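Local coordinates for protein transcriptional regulator (NtrC family) (Aquifex aeolicus, PDB 3DZD) that probably hydrolyses ATP as an AAA+ activator of sigma54-dependent transcription under the control of its receiver domain, captured here in the inactive, ADP-bound state, at residues T163-V168 / F227-G232; V266-N271 / Y289-F294. All blocks are in the same frame, centred on the assembly; numbering follows the deposited sequence.

Interaction 1 of 2, residues T163-V168 / F227-G232; sequences TGKEIV and FLDEVG. With ADP (adenosine-5'-diphosphate), chain C.
Phe227 leads off, bringing its ring up to the first turn of the helix that opens at Lys165. With CG anti to the backbone N (chi1 176°), the ring is carried out to Glu166, where CE2 lies 3.8 Å from Glu166 CB at an oblique tilt; its CZ comes to 4.2 Å from Lys165 O. The backbone N of Asp229, two residues on, lies over the centre of one face of the ring. These are the Walker B end and the Walker A P-loop of a AAA+ ATPase, and the loop grips the beta-phosphate of ADP: Lys165 N donates a nearly straight bond of 3.0 Å to ADP O3B, while Glu166 N gives a weak one to ADP O1B. Gly164, with its positive phi, is the N-cap, and Ile167 CD1 packs against the adenine. Asp229 comes next. Lys165 bends at chi3 (-70°), bringing CE to 3.2 Å from ADP O3B and leaving NZ 4.5 Å from Asp229 OD1, opposite charges too far apart for a salt bridge. A methionine in place of Lys165 would probably leave both Asp229 and the beta-phosphate without this neighbouring positive charge. Glu166 OE1 faces Asp229 OD2 at 4.8 Å, a like-charge approach probably eased by the salt bridge from Glu166 OE2 to Arg170. Glu230 follows without touching the helix segment; its OE2 stands 4.7 Å from Lys165 NZ, and the carboxylate is held by hydrogen bonds from OE1 to Thr270 OG1 and from OE2 to Asn271 N. The strand 225-229 runs between strands 182-186 and 265-270 in the parallel sheet, and helix 165-176 packs on the side that Phe227 faces, Lys165 and Val168 also reaching Ile157 of strand 155-158.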
ATOM      1  N   THR A 163     -14.811 -20.327  -2.006  1.00 38.01           N
ATOM      2  CA  THR A 163     -15.454 -20.375  -0.683  1.00 37.83           C
ATOM      3  C   THR A 163     -14.929 -19.331   0.321  1.00 37.83           C
ATOM      4  O   THR A 163     -15.315 -19.344   1.483  1.00 37.84           O
ATOM      5  CB  THR A 163     -15.350 -21.763  -0.039  1.00 37.95           C
ATOM      6  OG1 THR A 163     -13.989 -22.171  -0.049  1.00 38.05           O
ATOM      7  CG2 THR A 163     -16.168 -22.773  -0.808  1.00 38.56           C
ATOM      8  N   GLY A 164     -14.064 -18.421  -0.125  1.00 37.33           N
ATOM      9  CA  GLY A 164     -13.620 -17.349   0.744  1.00 37.02           C
ATOM     10  C   GLY A 164     -12.318 -17.626   1.471  1.00 37.04           C
ATOM     11  O   GLY A 164     -12.033 -17.013   2.495  1.00 37.17           O
ATOM     12  N   LYS A 165     -11.521 -18.542   0.937  1.00 37.08           N
ATOM     13  CA  LYS A 165     -10.267 -18.917   1.571  1.00 37.13           C
ATOM     14  C   LYS A 165      -9.306 -17.737   1.747  1.00 38.68           C
ATOM     15  O   LYS A 165      -8.613 -17.654   2.750  1.00 39.15           O
ATOM     16  CB  LYS A 165      -9.608 -20.061   0.799  1.00 37.29           C
ATOM     17  CG  LYS A 165     -10.366 -21.386   0.928  1.00 38.45           C
ATOM     18  CD  LYS A 165      -9.782 -22.464   0.027  1.00 39.27           C
ATOM     19  CE  LYS A 165     -10.069 -22.149  -1.429  1.00 43.52           C
ATOM     20  NZ  LYS A 165      -9.322 -23.070  -2.324  1.00 52.22           N
ATOM     21  N   GLU A 166      -9.273 -16.820   0.786  1.00 41.10           N
ATOM     22  CA  GLU A 166      -8.413 -15.648   0.904  1.00 43.27           C
ATOM     23  C   GLU A 166      -8.901 -14.673   1.978  1.00 43.97           C
ATOM     24  O   GLU A 166      -8.100 -14.082   2.711  1.00 44.25           O
ATOM     25  CB  GLU A 166      -8.245 -14.927  -0.439  1.00 49.93           C
ATOM     26  CG  GLU A 166      -7.588 -13.556  -0.289  1.00 53.95           C
ATOM     27  CD  GLU A 166      -7.178 -12.910  -1.610  1.00 63.19           C
ATOM     28  OE1 GLU A 166      -6.741 -13.624  -2.545  1.00 62.10           O
ATOM     29  OE2 GLU A 166      -7.272 -11.664  -1.693  1.00 60.59           O
ATOM     30  N   ILE A 167     -10.211 -14.497   2.076  1.00 36.59           N
ATOM     31  CA  ILE A 167     -10.757 -13.647   3.128  1.00 37.67           C
ATOM     32  C   ILE A 167     -10.314 -14.133   4.498  1.00 42.44           C
ATOM     33  O   ILE A 167      -9.916 -13.337   5.346  1.00 44.97           O
ATOM     34  CB  ILE A 167     -12.279 -13.615   3.126  1.00 38.78           C
ATOM     35  CG1 ILE A 167     -12.802 -12.915   1.867  1.00 46.79           C
ATOM     36  CG2 ILE A 167     -12.775 -12.921   4.369  1.00 37.23           C
ATOM     37  CD1 ILE A 167     -14.298 -12.653   1.901  1.00 51.46           C
ATOM     38  N   VAL A 168     -10.402 -15.440   4.725  1.00 37.03           N
ATOM     39  CA  VAL A 168     -10.033 -15.984   6.016  1.00 37.14           C
ATOM     40  C   VAL A 168      -8.554 -15.703   6.288  1.00 37.19           C
ATOM     41  O   VAL A 168      -8.175 -15.329   7.403  1.00 37.19           O
ATOM     42  CB  VAL A 168     -10.306 -17.497   6.100  1.00 37.39           C
ATOM     43  CG1 VAL A 168      -9.839 -18.042   7.444  1.00 37.73           C
ATOM     44  CG2 VAL A 168     -11.780 -17.784   5.880  1.00 37.55           C
ATOM     45  N   PHE A 227       0.536 -15.798   1.714  1.00 36.99           N
ATOM     46  CA  PHE A 227      -0.611 -16.656   1.393  1.00 36.96           C
ATOM     47  C   PHE A 227      -0.372 -17.395   0.082  1.00 38.89           C
ATOM     48  O   PHE A 227      -0.300 -16.783  -0.987  1.00 44.81           O
ATOM     49  CB  PHE A 227      -1.903 -15.832   1.307  1.00 36.71           C
ATOM     50  CG  PHE A 227      -3.129 -16.626   0.873  1.00 36.73           C
ATOM     51  CD1 PHE A 227      -3.539 -17.748   1.571  1.00 39.40           C
ATOM     52  CD2 PHE A 227      -3.886 -16.222  -0.223  1.00 37.56           C
ATOM     53  CE1 PHE A 227      -4.661 -18.459   1.181  1.00 40.30           C
ATOM     54  CE2 PHE A 227      -5.004 -16.928  -0.614  1.00 47.53           C
ATOM     55  CZ  PHE A 227      -5.395 -18.049   0.090  1.00 48.06           C
ATOM     56  N   LEU A 228      -0.240 -18.715   0.173  1.00 37.32           N
ATOM     57  CA  LEU A 228      -0.046 -19.555  -1.003  1.00 37.50           C
ATOM     58  C   LEU A 228      -1.371 -20.149  -1.457  1.00 38.30           C
ATOM     59  O   LEU A 228      -1.824 -21.157  -0.905  1.00 37.72           O
ATOM     60  CB  LEU A 228       0.926 -20.680  -0.676  1.00 37.79           C
ATOM     61  CG  LEU A 228       2.318 -20.241  -0.219  1.00 38.10           C
ATOM     62  CD1 LEU A 228       3.106 -21.420   0.277  1.00 38.29           C
ATOM     63  CD2 LEU A 228       3.063 -19.514  -1.357  1.00 37.79           C
ATOM     64  N   ASP A 229      -1.993 -19.533  -2.455  1.00 49.46           N
ATOM     65  CA  ASP A 229      -3.254 -20.040  -2.982  1.00 53.12           C
ATOM     66  C   ASP A 229      -3.020 -21.280  -3.843  1.00 62.82           C
ATOM     67  O   ASP A 229      -2.124 -21.309  -4.683  1.00 64.13           O
ATOM     68  CB  ASP A 229      -3.995 -18.960  -3.777  1.00 60.05           C
ATOM     69  CG  ASP A 229      -5.514 -19.147  -3.752  1.00 70.56           C
ATOM     70  OD1 ASP A 229      -5.983 -20.262  -3.426  1.00 72.08           O
ATOM     71  OD2 ASP A 229      -6.240 -18.171  -4.055  1.00 73.28           O
ATOM     72  N   GLU A 230      -3.851 -22.294  -3.620  1.00 51.16           N
ATOM     73  CA  GLU A 230      -3.711 -23.619  -4.230  1.00 50.06           C
ATOM     74  C   GLU A 230      -2.292 -24.156  -4.243  1.00 51.52           C
ATOM     75  O   GLU A 230      -1.741 -24.482  -5.296  1.00 54.92           O
ATOM     76  CB  GLU A 230      -4.329 -23.695  -5.629  1.00 61.03           C
ATOM     77  CG  GLU A 230      -4.514 -25.146  -6.089  1.00 68.78           C
ATOM     78  CD  GLU A 230      -5.009 -26.050  -4.965  1.00 61.83           C
ATOM     79  OE1 GLU A 230      -4.390 -27.107  -4.683  1.00 47.16           O
ATOM     80  OE2 GLU A 230      -6.027 -25.678  -4.353  1.00 65.20           O
ATOM     81  N   VAL A 231      -1.717 -24.269  -3.051  1.00 53.73           N
ATOM     82  CA  VAL A 231      -0.367 -24.782  -2.892  1.00 44.35           C
ATOM     83  C   VAL A 231      -0.216 -26.155  -3.543  1.00 48.82           C
ATOM     84  O   VAL A 231       0.890 -26.553  -3.899  1.00 46.24           O
ATOM     85  CB  VAL A 231       0.046 -24.850  -1.393  1.00 47.18           C
ATOM     86  CG1 VAL A 231      -0.820 -25.852  -0.629  1.00 39.03           C
ATOM     87  CG2 VAL A 231       1.536 -25.185  -1.253  1.00 42.01           C
ATOM     88  N   GLY A 232      -1.320 -26.878  -3.701  1.00 47.92           N
ATOM     89  CA  GLY A 232      -1.268 -28.190  -4.329  1.00 48.50           C
ATOM     90  C   GLY A 232      -0.790 -28.183  -5.779  1.00 52.84           C
ATOM     91  O   GLY A 232      -0.399 -29.219  -6.314  1.00 57.20           O
TER
HETATM   92  PB  ADP C 370     -11.353 -18.608  -2.839  0.52 45.33           P
HETATM   93  O1B ADP C 370     -10.271 -17.738  -2.230  0.77 43.69           O
HETATM   94  O2B ADP C 370     -10.969 -19.263  -4.148  0.88 52.43           O
HETATM   95  O3B ADP C 370     -11.961 -19.593  -1.887  1.00 39.04           O
HETATM   96  PA  ADP C 370     -12.632 -16.024  -3.161  1.00 49.22           P
HETATM   97  O1A ADP C 370     -12.881 -15.546  -1.757  1.00 58.16           O
HETATM   98  O2A ADP C 370     -11.415 -15.476  -3.879  1.00 57.69           O
HETATM   99  O3A ADP C 370     -12.619 -17.645  -3.168  1.00 55.33           O
HETATM  100  O5' ADP C 370     -13.922 -15.674  -4.057  1.00 50.97           O
HETATM  101  C5' ADP C 370     -15.111 -15.179  -3.456  1.00 44.76           C
HETATM  102  C4' ADP C 370     -15.444 -13.774  -3.920  1.00 44.12           C
HETATM  103  O4' ADP C 370     -16.546 -13.354  -3.125  1.00 41.32           O
HETATM  104  C3' ADP C 370     -14.334 -12.813  -3.550  1.00 50.68           C
HETATM  105  O3' ADP C 370     -14.486 -11.617  -4.321  1.00 50.81           O
HETATM  106  C2' ADP C 370     -14.593 -12.431  -2.117  1.00 45.50           C
HETATM  107  O2' ADP C 370     -14.313 -11.033  -2.012  1.00 44.81           O
HETATM  108  C1' ADP C 370     -16.085 -12.639  -1.967  1.00 42.19           C
HETATM  109  N9  ADP C 370     -16.412 -13.438  -0.768  1.00 39.98           N
HETATM  110  C8  ADP C 370     -16.135 -14.745  -0.599  1.00 39.52           C
HETATM  111  N7  ADP C 370     -16.586 -15.198   0.586  1.00 37.07           N
HETATM  112  C5  ADP C 370     -17.174 -14.159   1.204  1.00 37.10           C
HETATM  113  C6  ADP C 370     -17.848 -13.954   2.504  1.00 39.84           C
HETATM  114  N6  ADP C 370     -17.989 -14.980   3.384  1.00 46.23           N
HETATM  115  N1  ADP C 370     -18.323 -12.723   2.770  1.00 43.68           N
HETATM  116  C2  ADP C 370     -18.187 -11.712   1.890  1.00 43.39           C
HETATM  117  N3  ADP C 370     -17.579 -11.821   0.696  1.00 41.99           N
HETATM  118  C4  ADP C 370     -17.062 -13.003   0.307  1.00 39.30           C

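Interaction 2 of 2, residues V266-N271 / Y289-F294; sequences VISATN and YRLSVF
Ser268 OG sits 2.6 Å from a water, which in turn donates a bond of 2.9 Å to Leu291 O; the water thus bridges the strand to the backbone carbonyl of Leu291, where no direct hydrogen bond joins the two segments. The hydroxyl does double duty. Its other neighbour is apolar: Leu291 CD2 rests 3.5 Å from Ser268 OG, with Leu291 CD1 a little farther off. The same CD2 methyl meets Val266 CG1 at 3.6 Å, so one methyl touches both side chains, which leave the strand on the same side, two residues apart. Val266 puts CG1 there by turning it anti to the backbone N (chi1 178°). Ser268 OG takes the position beside its backbone N (chi1 -60°), within range of both methyls of Leu291 and of the water. The strand 265-270 is a central one in the parallel sheet of the AAA+ core, between 225-229 and 155-158, and Asn271 follows it where AAA+ proteins commonly carry the sensor-1 residue; Asn271 OD1 is hydrogen-bonded to Lys324 of the second subunit. Ile267 points to the other side of the sheet, onto Ala169 and Ile172 of helix 165-176. Helix 236-248 shares the near side, its Leu246 touching both Val266 and Arg290.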
ATOM      1  N   VAL A 266       3.201 -18.396   7.280  1.00 39.16           N
ATOM      2  CA  VAL A 266       2.726 -19.021   6.059  1.00 42.56           C
ATOM      3  C   VAL A 266       1.287 -19.489   6.176  1.00 41.47           C
ATOM      4  O   VAL A 266       0.948 -20.282   7.060  1.00 46.25           O
ATOM      5  CB  VAL A 266       3.594 -20.226   5.689  1.00 41.79           C
ATOM      6  CG1 VAL A 266       3.053 -20.896   4.433  1.00 44.52           C
ATOM      7  CG2 VAL A 266       5.039 -19.786   5.502  1.00 38.83           C
ATOM      8  N   ILE A 267       0.442 -18.988   5.283  1.00 37.63           N
ATOM      9  CA  ILE A 267      -0.929 -19.475   5.190  1.00 38.36           C
ATOM     10  C   ILE A 267      -1.133 -20.068   3.806  1.00 37.81           C
ATOM     11  O   ILE A 267      -0.777 -19.445   2.801  1.00 37.53           O
ATOM     12  CB  ILE A 267      -1.976 -18.366   5.435  1.00 37.50           C
ATOM     13  CG1 ILE A 267      -1.747 -17.714   6.804  1.00 37.58           C
ATOM     14  CG2 ILE A 267      -3.382 -18.943   5.328  1.00 37.48           C
ATOM     15  CD1 ILE A 267      -2.764 -16.642   7.157  1.00 37.32           C
ATOM     16  N   SER A 268      -1.701 -21.267   3.763  1.00 37.87           N
ATOM     17  CA  SER A 268      -1.892 -21.975   2.512  1.00 38.08           C
ATOM     18  C   SER A 268      -3.341 -22.330   2.326  1.00 37.92           C
ATOM     19  O   SER A 268      -4.093 -22.421   3.289  1.00 38.00           O
ATOM     20  CB  SER A 268      -1.076 -23.262   2.514  1.00 38.34           C
ATOM     21  OG  SER A 268       0.287 -22.962   2.672  1.00 38.31           O
ATOM     22  N   ALA A 269      -3.723 -22.553   1.080  1.00 37.89           N
ATOM     23  CA  ALA A 269      -5.097 -22.879   0.754  1.00 37.94           C
ATOM     24  C   ALA A 269      -5.101 -23.940  -0.326  1.00 38.57           C
ATOM     25  O   ALA A 269      -4.226 -23.943  -1.192  1.00 38.63           O
ATOM     26  CB  ALA A 269      -5.821 -21.655   0.285  1.00 37.74           C
ATOM     27  N   THR A 270      -6.073 -24.842  -0.277  1.00 38.48           N
ATOM     28  CA  THR A 270      -6.179 -25.892  -1.272  1.00 38.77           C
ATOM     29  C   THR A 270      -7.645 -26.273  -1.476  1.00 39.84           C
ATOM     30  O   THR A 270      -8.467 -26.129  -0.568  1.00 39.39           O
ATOM     31  CB  THR A 270      -5.349 -27.131  -0.847  1.00 41.04           C
ATOM     32  OG1 THR A 270      -5.342 -28.106  -1.894  1.00 49.38           O
ATOM     33  CG2 THR A 270      -5.921 -27.755   0.418  1.00 39.36           C
ATOM     34  N   ASN A 271      -7.988 -26.729  -2.673  1.00 43.82           N
ATOM     35  CA  ASN A 271      -9.311 -27.305  -2.897  1.00 48.57           C
ATOM     36  C   ASN A 271      -9.172 -28.783  -3.203  1.00 46.72           C
ATOM     37  O   ASN A 271     -10.051 -29.387  -3.804  1.00 51.01           O
ATOM     38  CB  ASN A 271     -10.067 -26.580  -4.014  1.00 47.65           C
ATOM     39  CG  ASN A 271      -9.580 -26.964  -5.403  1.00 55.52           C
ATOM     40  OD1 ASN A 271      -8.422 -27.330  -5.590  1.00 58.69           O
ATOM     41  ND2 ASN A 271     -10.467 -26.872  -6.386  1.00 48.43           N
ATOM     42  N   TYR A 289       2.761 -31.612   6.450  1.00 46.96           N
ATOM     43  CA  TYR A 289       2.694 -31.466   7.900  1.00 48.60           C
ATOM     44  C   TYR A 289       3.300 -30.145   8.385  1.00 48.42           C
ATOM     45  O   TYR A 289       2.856 -29.594   9.388  1.00 46.02           O
ATOM     46  CB  TYR A 289       3.292 -32.687   8.607  1.00 55.20           C
ATOM     47  CG  TYR A 289       2.432 -33.917   8.400  1.00 59.12           C
ATOM     48  CD1 TYR A 289       1.151 -33.984   8.934  1.00 55.83           C
ATOM     49  CD2 TYR A 289       2.878 -34.990   7.637  1.00 62.93           C
ATOM     50  CE1 TYR A 289       0.344 -35.090   8.734  1.00 61.87           C
ATOM     51  CE2 TYR A 289       2.075 -36.108   7.432  1.00 61.90           C
ATOM     52  CZ  TYR A 289       0.809 -36.150   7.987  1.00 65.84           C
ATOM     53  OH  TYR A 289      -0.002 -37.251   7.797  1.00 69.09           O
ATOM     54  N   ARG A 290       4.286 -29.628   7.659  1.00 45.56           N
ATOM     55  CA  ARG A 290       4.847 -28.321   7.974  1.00 48.66           C
ATOM     56  C   ARG A 290       3.798 -27.225   7.808  1.00 51.06           C
ATOM     57  O   ARG A 290       3.736 -26.301   8.618  1.00 55.31           O
ATOM     58  CB  ARG A 290       6.038 -28.008   7.072  1.00 51.30           C
ATOM     59  CG  ARG A 290       7.312 -28.717   7.457  1.00 60.04           C
ATOM     60  CD  ARG A 290       8.276 -27.785   8.153  1.00 66.79           C
ATOM     61  NE  ARG A 290       9.430 -28.500   8.689  1.00 71.25           N
ATOM     62  CZ  ARG A 290      10.303 -27.963   9.533  1.00 69.38           C
ATOM     63  NH1 ARG A 290      10.149 -26.705   9.934  1.00 64.42           N
ATOM     64  NH2 ARG A 290      11.320 -28.685   9.979  1.00 71.15           N
ATOM     65  N   LEU A 291       2.977 -27.341   6.762  1.00 40.17           N
ATOM     66  CA  LEU A 291       2.044 -26.286   6.372  1.00 39.61           C
ATOM     67  C   LEU A 291       0.710 -26.347   7.092  1.00 39.52           C
ATOM     68  O   LEU A 291      -0.095 -25.420   6.981  1.00 39.26           O
ATOM     69  CB  LEU A 291       1.758 -26.373   4.880  1.00 39.59           C
ATOM     70  CG  LEU A 291       2.856 -25.955   3.915  1.00 39.51           C
ATOM     71  CD1 LEU A 291       2.438 -26.285   2.494  1.00 39.53           C
ATOM     72  CD2 LEU A 291       3.126 -24.477   4.061  1.00 39.26           C
ATOM     73  N   SER A 292       0.464 -27.440   7.805  1.00 40.00           N
ATOM     74  CA  SER A 292      -0.859 -27.693   8.362  1.00 40.27           C
ATOM     75  C   SER A 292      -0.875 -27.951   9.873  1.00 40.29           C
ATOM     76  O   SER A 292      -1.712 -28.704  10.363  1.00 40.78           O
ATOM     77  CB  SER A 292      -1.510 -28.864   7.633  1.00 40.36           C
ATOM     78  OG  SER A 292      -0.745 -30.038   7.813  1.00 40.66           O
ATOM     79  N   VAL A 293       0.046 -27.318  10.596  1.00 41.08           N
ATOM     80  CA  VAL A 293       0.051 -27.336  12.052  1.00 40.78           C
ATOM     81  C   VAL A 293      -1.315 -26.924  12.605  1.00 40.78           C
ATOM     82  O   VAL A 293      -1.783 -27.487  13.589  1.00 41.02           O
ATOM     83  CB  VAL A 293       1.155 -26.408  12.608  1.00 40.40           C
ATOM     84  CG1 VAL A 293       1.099 -26.349  14.113  1.00 40.64           C
ATOM     85  CG2 VAL A 293       2.523 -26.888  12.150  1.00 41.21           C
ATOM     86  N   PHE A 294      -1.933 -25.920  11.977  1.00 39.91           N
ATOM     87  CA  PHE A 294      -3.350 -25.616  12.174  1.00 39.73           C
ATOM     88  C   PHE A 294      -4.111 -25.786  10.871  1.00 39.56           C
ATOM     89  O   PHE A 294      -3.575 -25.554   9.793  1.00 39.41           O
ATOM     90  CB  PHE A 294      -3.555 -24.178  12.639  1.00 39.48           C
ATOM     91  CG  PHE A 294      -3.012 -23.898  13.997  1.00 39.70           C
ATOM     92  CD1 PHE A 294      -3.457 -24.616  15.095  1.00 40.07           C
ATOM     93  CD2 PHE A 294      -2.067 -22.896  14.181  1.00 39.56           C
ATOM     94  CE1 PHE A 294      -2.953 -24.355  16.355  1.00 43.38           C
ATOM     95  CE2 PHE A 294      -1.561 -22.626  15.434  1.00 45.05           C
ATOM     96  CZ  PHE A 294      -2.001 -23.356  16.527  1.00 40.30           C
TER
HETATM   97  O   HOH W   1       0.358 -23.143   5.314  1.00 55.24           O

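How the interactions relate
Following the chain, the P-loop and the start of helix 165-176 come first, and interaction 1 closes a long excursion when strand 225-229 returns beside them. Interaction 2 opens only afterwards, closing a shorter loop from strand 265-270 through helices 274-279 and 285-291, so the two are in series and neither nest nor cross. Their centres lie 10 Å apart. They join through neighbouring strands: Leu228 N probably bonds to Ile267 O at 2.8 Å, and Phe227 CE1 packs 3.5 Å from Ala269 CB. Interaction 1 ties the nucleotide-binding helix to one face of the sheet, and interaction 2 brings helix 285-291 to the other.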